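PDB 5DIY: hyaluronidase, which probably removes N-acetylglucosamine from O-GlcNAc-modified substrates by hydrolysing the glycosidic bond, as a family 84 glycoside hydrolase, here in an active-site mutant form. Local coordinates for residues D384-T398 / S411-V425. Residues are numbered along the deposited sequence; the frame is centred on the assembly and turned at random.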
ATOM      1  N   ASP C 384       0.536  12.072  24.032  1.00 24.58           N
ATOM      2  CA  ASP C 384       1.125  13.039  24.974  1.00 25.79           C
ATOM      3  C   ASP C 384       0.531  14.432  24.773  1.00 25.41           C
ATOM      4  O   ASP C 384       0.265  15.148  25.740  1.00 25.10           O
ATOM      5  CB  ASP C 384       2.658  13.144  24.816  1.00 27.04           C
ATOM      6  CG  ASP C 384       3.406  11.892  25.263  1.00 27.31           C
ATOM      7  OD1 ASP C 384       2.909  11.125  26.104  1.00 28.44           O
ATOM      8  OD2 ASP C 384       4.525  11.683  24.759  1.00 29.16           O
ATOM      9  N   TYR C 385       0.306  14.807  23.515  1.00 25.94           N
ATOM     10  CA  TYR C 385      -0.184  16.152  23.199  1.00 26.01           C
ATOM     11  C   TYR C 385      -1.664  16.306  23.565  1.00 25.42           C
ATOM     12  O   TYR C 385      -2.073  17.354  24.076  1.00 25.48           O
ATOM     13  CB  TYR C 385       0.061  16.512  21.730  1.00 26.28           C
ATOM     14  CG  TYR C 385       1.475  16.290  21.217  1.00 27.65           C
ATOM     15  CD1 TYR C 385       2.577  16.151  22.086  1.00 28.60           C
ATOM     16  CD2 TYR C 385       1.721  16.240  19.847  1.00 27.97           C
ATOM     17  CE1 TYR C 385       3.859  15.946  21.594  1.00 28.19           C
ATOM     18  CE2 TYR C 385       3.001  16.046  19.350  1.00 28.66           C
ATOM     19  CZ  TYR C 385       4.066  15.895  20.227  1.00 29.31           C
ATOM     20  OH  TYR C 385       5.336  15.700  19.725  1.00 29.74           O
ATOM     21  N   LEU C 386      -2.460  15.266  23.315  1.00 24.93           N
ATOM     22  CA  LEU C 386      -3.865  15.255  23.738  1.00 25.56           C
ATOM     23  C   LEU C 386      -4.016  15.406  25.249  1.00 25.55           C
ATOM     24  O   LEU C 386      -4.932  16.071  25.718  1.00 25.58           O
ATOM     25  CB  LEU C 386      -4.567  13.969  23.296  1.00 26.27           C
ATOM     26  CG  LEU C 386      -4.962  13.890  21.826  1.00 27.68           C
ATOM     27  CD1 LEU C 386      -5.432  12.475  21.502  1.00 28.06           C
ATOM     28  CD2 LEU C 386      -6.049  14.905  21.493  1.00 28.36           C
ATOM     29  N   ASP C 387      -3.113  14.771  25.990  1.00 26.06           N
ATOM     30  CA  ASP C 387      -3.048  14.888  27.443  1.00 27.04           C
ATOM     31  C   ASP C 387      -2.879  16.349  27.892  1.00 26.51           C
ATOM     32  O   ASP C 387      -3.536  16.801  28.828  1.00 25.32           O
ATOM     33  CB  ASP C 387      -1.894  14.023  27.982  1.00 28.57           C
ATOM     34  CG  ASP C 387      -2.127  13.526  29.398  1.00 30.58           C
ATOM     35  OD1 ASP C 387      -3.217  13.743  29.974  1.00 31.13           O
ATOM     36  OD2 ASP C 387      -1.193  12.901  29.947  1.00 34.49           O
ATOM     37  N   GLN C 388      -2.015  17.087  27.202  1.00 26.18           N
ATOM     38  CA  GLN C 388      -1.858  18.521  27.446  1.00 26.23           C
ATOM     39  C   GLN C 388      -3.076  19.353  27.014  1.00 25.65           C
ATOM     40  O   GLN C 388      -3.380  20.363  27.647  1.00 25.46           O
ATOM     41  CB  GLN C 388      -0.572  19.042  26.799  1.00 27.51           C
ATOM     42  CG  GLN C 388       0.690  18.429  27.408  1.00 28.64           C
ATOM     43  CD  GLN C 388       0.867  18.781  28.870  1.00 29.71           C
ATOM     44  OE1 GLN C 388       0.619  19.915  29.272  1.00 30.96           O
ATOM     45  NE2 GLN C 388       1.280  17.808  29.674  1.00 30.51           N
ATOM     46  N   ALA C 389      -3.773  18.936  25.956  1.00 25.04           N
ATOM     47  CA  ALA C 389      -5.057  19.565  25.588  1.00 25.24           C
ATOM     48  C   ALA C 389      -6.109  19.390  26.686  1.00 25.10           C
ATOM     49  O   ALA C 389      -6.874  20.313  26.966  1.00 25.60           O
ATOM     50  CB  ALA C 389      -5.580  19.014  24.269  1.00 24.76           C
ATOM     51  N   MET C 390      -6.136  18.203  27.290  1.00 25.49           N
ATOM     52  CA  MET C 390      -6.991  17.899  28.444  1.00 26.42           C
ATOM     53  C   MET C 390      -6.766  18.878  29.593  1.00 26.00           C
ATOM     54  O   MET C 390      -7.720  19.424  30.156  1.00 25.13           O
ATOM     55  CB  MET C 390      -6.721  16.465  28.919  1.00 28.24           C
ATOM     56  CG  MET C 390      -7.479  16.006  30.157  1.00 29.66           C
ATOM     57  SD  MET C 390      -9.197  15.693  29.761  1.00 32.84           S
ATOM     58  CE  MET C 390      -9.877  15.522  31.408  1.00 32.40           C
ATOM     59  N   ILE C 391      -5.499  19.101  29.923  1.00 26.38           N
ATOM     60  CA  ILE C 391      -5.130  20.005  31.004  1.00 27.17           C
ATOM     61  C   ILE C 391      -5.568  21.427  30.676  1.00 25.64           C
ATOM     62  O   ILE C 391      -6.110  22.128  31.535  1.00 24.46           O
ATOM     63  CB  ILE C 391      -3.611  19.965  31.288  1.00 28.39           C
ATOM     64  CG1 ILE C 391      -3.207  18.589  31.832  1.00 29.32           C
ATOM     65  CG2 ILE C 391      -3.212  21.047  32.290  1.00 29.55           C
ATOM     66  CD1 ILE C 391      -1.755  18.252  31.579  1.00 29.87           C
ATOM     67  N   THR C 392      -5.341  21.841  29.431  1.00 25.04           N
ATOM     68  CA  THR C 392      -5.686  23.188  28.997  1.00 24.64           C
ATOM     69  C   THR C 392      -7.191  23.440  29.108  1.00 24.67           C
ATOM     70  O   THR C 392      -7.602  24.421  29.729  1.00 25.85           O
ATOM     71  CB  THR C 392      -5.180  23.458  27.563  1.00 24.69           C
ATOM     72  OG1 THR C 392      -3.767  23.246  27.519  1.00 24.44           O
ATOM     73  CG2 THR C 392      -5.489  24.888  27.122  1.00 24.85           C
ATOM     74  N   PHE C 393      -7.998  22.545  28.535  1.00 24.88           N
ATOM     75  CA  PHE C 393      -9.466  22.658  28.593  1.00 25.20           C
ATOM     76  C   PHE C 393     -10.022  22.620  30.017  1.00 25.70           C
ATOM     77  O   PHE C 393     -10.907  23.413  30.349  1.00 25.92           O
ATOM     78  CB  PHE C 393     -10.160  21.556  27.774  1.00 25.86           C
ATOM     79  CG  PHE C 393     -10.247  21.830  26.294  1.00 26.03           C
ATOM     80  CD1 PHE C 393     -10.833  22.996  25.812  1.00 27.13           C
ATOM     81  CD2 PHE C 393      -9.797  20.885  25.373  1.00 27.18           C
ATOM     82  CE1 PHE C 393     -10.932  23.236  24.446  1.00 27.37           C
ATOM     83  CE2 PHE C 393      -9.904  21.112  24.008  1.00 27.49           C
ATOM     84  CZ  PHE C 393     -10.467  22.294  23.543  1.00 27.94           C
ATOM     85  N   SER C 394      -9.517  21.705  30.847  1.00 25.92           N
ATOM     86  CA  SER C 394      -9.955  21.600  32.251  1.00 27.14           C
ATOM     87  C   SER C 394      -9.774  22.919  33.011  1.00 27.46           C
ATOM     88  O   SER C 394     -10.663  23.367  33.729  1.00 26.48           O
ATOM     89  CB  SER C 394      -9.183  20.496  32.983  1.00 27.67           C
ATOM     90  OG  SER C 394      -9.255  19.260  32.291  1.00 29.21           O
ATOM     91  N   ASN C 395      -8.614  23.537  32.832  1.00 28.92           N
ATOM     92  CA  ASN C 395      -8.310  24.810  33.482  1.00 30.62           C
ATOM     93  C   ASN C 395      -9.010  26.014  32.877  1.00 32.74           C
ATOM     94  O   ASN C 395      -9.265  26.993  33.576  1.00 34.14           O
ATOM     95  CB  ASN C 395      -6.805  25.008  33.545  1.00 30.03           C
ATOM     96  CG  ASN C 395      -6.163  24.039  34.503  1.00 29.15           C
ATOM     97  OD1 ASN C 395      -6.418  24.109  35.690  1.00 30.30           O
ATOM     98  ND2 ASN C 395      -5.377  23.108  33.999  1.00 29.17           N
ATOM     99  N   LEU C 396      -9.330  25.933  31.589  1.00 34.32           N
ATOM    100  CA  LEU C 396     -10.194  26.914  30.950  1.00 35.38           C
ATOM    101  C   LEU C 396     -11.580  26.935  31.612  1.00 37.05           C
ATOM    102  O   LEU C 396     -12.095  28.014  31.924  1.00 35.83           O
ATOM    103  CB  LEU C 396     -10.315  26.613  29.451  1.00 35.11           C
ATOM    104  CG  LEU C 396     -11.162  27.543  28.591  1.00 35.52           C
ATOM    105  CD1 LEU C 396     -10.583  28.949  28.585  1.00 36.26           C
ATOM    106  CD2 LEU C 396     -11.268  26.986  27.179  1.00 35.79           C
ATOM    107  N   PHE C 397     -12.167  25.754  31.837  1.00 38.64           N
ATOM    108  CA  PHE C 397     -13.536  25.656  32.371  1.00 41.29           C
ATOM    109  C   PHE C 397     -13.652  25.912  33.876  1.00 46.11           C
ATOM    110  O   PHE C 397     -14.729  26.289  34.343  1.00 49.90           O
ATOM    111  CB  PHE C 397     -14.190  24.307  32.015  1.00 40.64           C
ATOM    112  CG  PHE C 397     -14.274  24.034  30.527  1.00 40.48           C
ATOM    113  CD1 PHE C 397     -14.706  25.018  29.631  1.00 40.65           C
ATOM    114  CD2 PHE C 397     -13.937  22.782  30.018  1.00 38.88           C
ATOM    115  CE1 PHE C 397     -14.780  24.756  28.265  1.00 41.12           C
ATOM    116  CE2 PHE C 397     -14.011  22.522  28.658  1.00 38.92           C
ATOM    117  CZ  PHE C 397     -14.432  23.507  27.780  1.00 38.70           C
ATOM    118  N   THR C 398     -12.571  25.708  34.632  1.00 49.70           N
ATOM    119  CA  THR C 398     -12.556  26.044  36.061  1.00 52.07           C
ATOM    120  C   THR C 398     -12.677  27.557  36.242  1.00 55.31           C
ATOM    121  O   THR C 398     -13.603  28.036  36.909  1.00 57.01           O
ATOM    122  CB  THR C 398     -11.272  25.532  36.757  1.00 53.26           C
ATOM    123  OG1 THR C 398     -11.144  24.119  36.546  1.00 53.34           O
ATOM    124  CG2 THR C 398     -11.302  25.821  38.263  1.00 52.57           C
ATOM    125  N   SER C 411      -5.901  29.075  38.022  1.00 61.86           N
ATOM    126  CA  SER C 411      -5.479  28.101  37.004  1.00 58.21           C
ATOM    127  C   SER C 411      -5.240  28.676  35.591  1.00 58.09           C
ATOM    128  O   SER C 411      -5.034  27.916  34.630  1.00 51.61           O
ATOM    129  CB  SER C 411      -6.521  26.983  36.928  1.00 57.25           C
ATOM    130  OG  SER C 411      -7.802  27.487  36.598  1.00 53.79           O
ATOM    131  N   LEU C 412      -5.256  30.004  35.466  1.00 58.50           N
ATOM    132  CA  LEU C 412      -4.889  30.677  34.215  1.00 58.82           C
ATOM    133  C   LEU C 412      -3.449  30.347  33.810  1.00 56.89           C
ATOM    134  O   LEU C 412      -3.153  30.224  32.620  1.00 56.05           O
ATOM    135  CB  LEU C 412      -5.056  32.200  34.342  1.00 60.28           C
ATOM    136  CG  LEU C 412      -5.161  32.987  33.030  1.00 61.94           C
ATOM    137  CD1 LEU C 412      -6.475  32.683  32.316  1.00 63.05           C
ATOM    138  CD2 LEU C 412      -5.019  34.482  33.281  1.00 62.74           C
ATOM    139  N   GLN C 413      -2.576  30.198  34.808  1.00 55.99           N
ATOM    140  CA  GLN C 413      -1.170  29.817  34.600  1.00 56.56           C
ATOM    141  C   GLN C 413      -1.036  28.450  33.910  1.00 51.95           C
ATOM    142  O   GLN C 413      -0.274  28.308  32.951  1.00 50.06           O
ATOM    143  CB  GLN C 413      -0.414  29.800  35.940  1.00 60.36           C
ATOM    144  CG  GLN C 413       1.100  29.916  35.820  1.00 64.69           C
ATOM    145  CD  GLN C 413       1.796  29.888  37.176  1.00 67.93           C
ATOM    146  OE1 GLN C 413       1.883  28.837  37.814  1.00 72.41           O
ATOM    147  NE2 GLN C 413       2.296  31.041  37.623  1.00 68.22           N
ATOM    148  N   LYS C 414      -1.783  27.459  34.394  1.00 46.88           N
ATOM    149  CA  LYS C 414      -1.782  26.119  33.795  1.00 44.88           C
ATOM    150  C   LYS C 414      -2.347  26.125  32.365  1.00 39.85           C
ATOM    151  O   LYS C 414      -1.865  25.381  31.517  1.00 38.27           O
ATOM    152  CB  LYS C 414      -2.557  25.122  34.671  1.00 46.54           C
ATOM    153  CG  LYS C 414      -1.903  24.856  36.021  1.00 49.31           C
ATOM    154  CD  LYS C 414      -2.846  24.177  37.005  1.00 50.85           C
ATOM    155  CE  LYS C 414      -2.847  22.664  36.851  1.00 52.00           C
ATOM    156  NZ  LYS C 414      -3.808  22.022  37.794  1.00 52.71           N
ATOM    157  N   ALA C 415      -3.350  26.965  32.108  1.00 37.29           N
ATOM    158  CA  ALA C 415      -3.928  27.117  30.767  1.00 36.74           C
ATOM    159  C   ALA C 415      -2.942  27.773  29.790  1.00 36.29           C
ATOM    160  O   ALA C 415      -2.658  27.212  28.728  1.00 35.97           O
ATOM    161  CB  ALA C 415      -5.223  27.912  30.829  1.00 36.01           C
ATOM    162  N   LEU C 416      -2.424  28.946  30.165  1.00 36.97           N
ATOM    163  CA  LEU C 416      -1.383  29.652  29.392  1.00 38.51           C
ATOM    164  C   LEU C 416      -0.183  28.771  29.089  1.00 37.67           C
ATOM    165  O   LEU C 416       0.335  28.780  27.975  1.00 37.82           O
ATOM    166  CB  LEU C 416      -0.882  30.893  30.138  1.00 40.34           C
ATOM    167  CG  LEU C 416      -1.839  32.084  30.252  1.00 42.56           C
ATOM    168  CD1 LEU C 416      -1.352  33.047  31.331  1.00 43.81           C
ATOM    169  CD2 LEU C 416      -1.987  32.801  28.919  1.00 43.00           C
ATOM    170  N   GLN C 417       0.252  28.021  30.093  1.00 37.12           N
ATOM    171  CA  GLN C 417       1.371  27.088  29.956  1.00 38.39           C
ATOM    172  C   GLN C 417       1.080  25.983  28.932  1.00 36.93           C
ATOM    173  O   GLN C 417       1.963  25.595  28.169  1.00 37.07           O
ATOM    174  CB  GLN C 417       1.683  26.483  31.324  1.00 41.41           C
ATOM    175  CG  GLN C 417       2.851  25.514  31.378  1.00 44.15           C
ATOM    176  CD  GLN C 417       3.195  25.141  32.807  1.00 47.21           C
ATOM    177  OE1 GLN C 417       3.136  23.970  33.185  1.00 50.02           O
ATOM    178  NE2 GLN C 417       3.536  26.141  33.618  1.00 48.44           N
ATOM    179  N   GLY C 418      -0.153  25.482  28.935  1.00 34.60           N
ATOM    180  CA  GLY C 418      -0.606  24.505  27.950  1.00 33.78           C
ATOM    181  C   GLY C 418      -0.625  25.044  26.529  1.00 32.43           C
ATOM    182  O   GLY C 418      -0.252  24.336  25.605  1.00 32.24           O
ATOM    183  N   ARG C 419      -1.042  26.298  26.355  1.00 32.87           N
ATOM    184  CA  ARG C 419      -1.026  26.943  25.034  1.00 33.95           C
ATOM    185  C   ARG C 419       0.381  26.997  24.470  1.00 31.37           C
ATOM    186  O   ARG C 419       0.589  26.692  23.303  1.00 29.88           O
ATOM    187  CB  ARG C 419      -1.586  28.367  25.083  1.00 36.03           C
ATOM    188  CG  ARG C 419      -3.069  28.448  25.370  1.00 38.71           C
ATOM    189  CD  ARG C 419      -3.612  29.855  25.143  1.00 40.26           C
ATOM    190  NE  ARG C 419      -3.985  30.102  23.738  1.00 41.71           N
ATOM    191  CZ  ARG C 419      -3.329  30.882  22.869  1.00 42.16           C
ATOM    192  NH1 ARG C 419      -2.216  31.530  23.205  1.00 43.12           N
ATOM    193  NH2 ARG C 419      -3.796  31.013  21.631  1.00 41.75           N
ATOM    194  N   THR C 420       1.331  27.391  25.318  1.00 30.16           N
ATOM    195  CA  THR C 420       2.753  27.422  24.968  1.00 29.27           C
ATOM    196  C   THR C 420       3.228  26.050  24.505  1.00 28.20           C
ATOM    197  O   THR C 420       3.830  25.927  23.434  1.00 27.52           O
ATOM    198  CB  THR C 420       3.600  27.891  26.175  1.00 28.82           C
ATOM    199  OG1 THR C 420       3.166  29.198  26.559  1.00 29.63           O
ATOM    200  CG2 THR C 420       5.086  27.927  25.863  1.00 28.29           C
ATOM    201  N   TYR C 421       2.948  25.031  25.315  1.00 27.23           N
ATOM    202  CA  TYR C 421       3.331  23.659  24.995  1.00 27.43           C
ATOM    203  C   TYR C 421       2.736  23.210  23.656  1.00 26.61           C
ATOM    204  O   TYR C 421       3.438  22.622  22.838  1.00 25.21           O
ATOM    205  CB  TYR C 421       2.900  22.697  26.112  1.00 28.61           C
ATOM    206  CG  TYR C 421       3.224  21.244  25.825  1.00 30.63           C
ATOM    207  CD1 TYR C 421       2.372  20.453  25.043  1.00 31.99           C
ATOM    208  CD2 TYR C 421       4.382  20.654  26.329  1.00 31.83           C
ATOM    209  CE1 TYR C 421       2.675  19.123  24.769  1.00 32.39           C
ATOM    210  CE2 TYR C 421       4.687  19.328  26.059  1.00 32.68           C
ATOM    211  CZ  TYR C 421       3.829  18.569  25.286  1.00 32.61           C
ATOM    212  OH  TYR C 421       4.127  17.253  25.027  1.00 35.60           O
ATOM    213  N   LEU C 422       1.447  23.476  23.450  1.00 26.13           N
ATOM    214  CA  LEU C 422       0.763  23.037  22.230  1.00 26.52           C
ATOM    215  C   LEU C 422       1.325  23.722  20.985  1.00 25.96           C
ATOM    216  O   LEU C 422       1.551  23.068  19.973  1.00 24.66           O
ATOM    217  CB  LEU C 422      -0.751  23.245  22.332  1.00 26.58           C
ATOM    218  CG  LEU C 422      -1.454  22.271  23.286  1.00 27.12           C
ATOM    219  CD1 LEU C 422      -2.913  22.653  23.431  1.00 27.33           C
ATOM    220  CD2 LEU C 422      -1.309  20.824  22.834  1.00 27.68           C
ATOM    221  N   ARG C 423       1.578  25.025  21.090  1.00 26.42           N
ATOM    222  CA  ARG C 423       2.202  25.799  20.014  1.00 28.58           C
ATOM    223  C   ARG C 423       3.542  25.191  19.601  1.00 27.58           C
ATOM    224  O   ARG C 423       3.803  25.001  18.410  1.00 25.80           O
ATOM    225  CB  ARG C 423       2.371  27.260  20.451  1.00 30.91           C
ATOM    226  CG  ARG C 423       2.869  28.195  19.362  1.00 33.37           C
ATOM    227  CD  ARG C 423       3.042  29.625  19.861  1.00 34.63           C
ATOM    228  NE  ARG C 423       1.817  30.199  20.420  1.00 37.01           N
ATOM    229  CZ  ARG C 423       0.733  30.563  19.724  1.00 40.14           C
ATOM    230  NH1 ARG C 423       0.657  30.418  18.398  1.00 41.95           N
ATOM    231  NH2 ARG C 423      -0.308  31.079  20.368  1.00 41.82           N
ATOM    232  N   GLU C 424       4.356  24.848  20.598  1.00 27.80           N
ATOM    233  CA  GLU C 424       5.653  24.203  20.380  1.00 28.38           C
ATOM    234  C   GLU C 424       5.523  22.842  19.674  1.00 27.02           C
ATOM    235  O   GLU C 424       6.144  22.626  18.630  1.00 25.26           O
ATOM    236  CB  GLU C 424       6.393  24.044  21.718  1.00 31.21           C
ATOM    237  CG  GLU C 424       7.883  23.755  21.605  1.00 34.55           C
ATOM    238  CD  GLU C 424       8.527  23.438  22.952  1.00 37.29           C
ATOM    239  OE1 GLU C 424       7.924  23.742  24.007  1.00 40.80           O
ATOM    240  OE2 GLU C 424       9.641  22.869  22.958  1.00 38.79           O
ATOM    241  N   VAL C 425       4.721  21.935  20.230  1.00 24.94           N
ATOM    242  CA  VAL C 425       4.600  20.577  19.655  1.00 24.68           C
ATOM    243  C   VAL C 425       3.855  20.519  18.306  1.00 23.74           C
ATOM    244  O   VAL C 425       4.179  19.672  17.477  1.00 22.74           O
ATOM    245  CB  VAL C 425       4.014  19.542  20.642  1.00 25.45           C
ATOM    246  CG1 VAL C 425       4.890  19.452  21.889  1.00 26.07           C
ATOM    247  CG2 VAL C 425       2.563  19.849  21.002  1.00 25.10           C
TER
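Tyr-385 and Val-425 meet where the 384-398 segment of one helix packs against 412-425 of the next, their axes 8.2 Å apart at the closest and crossing at -146°. Val-425 CB sits almost squarely over the Tyr-385 ring, 3.7 Å from its centroid, a CH-pi contact in which CG2 leans toward CG of the ring and CG1 toward CE1. At the edge of the same ring, Tyr-421 OH comes to 3.5 Å from Tyr-385 CD1, the two tyrosines crossing at about a right angle. Tyr-421 is itself sandwiched, with Val-425 CG1 over one face and, over the other, Gln-388 CG at 3.7 Å from the centroid, a second CH-pi contact; chi1 of -64° sets that methylene beside the backbone N and over the ring.

Midway, Thr-392 is a knob in a hole formed by Ala-415, Gly-418, Arg-419 and Leu-422. From its CB, the CG2 branch heads for Ala-415 O, while OG1 lies 3.4 Å from Gly-418 CA, an approach that depends on the glycine having no side chain. With chi1 at -57°, OG1 also turns back to its own helix and donates to Gln-388 O at 2.9 Å; Thr-392 N reaches that carbonyl from the opposite face. Asn-395 repeats the theme: ND2 bonds Ile-391 O and packs on Lys-414 CB, while Ser-411 OG gives Asn-395 O a weak bond of 3.4 Å.

Leu-422 extends the interface to Val-448 of helix 440-451, within the helical region beyond the TIM barrel and away from the sugar site; Arg-419 bonds Thr-452, Leu-449 O and Glu-456. Thr-392 and Asn-395 thus spend their donors on their own helix, and contact between the helices appears to rest mainly on CH-pi and apolar packing, with one weak hydrogen bond.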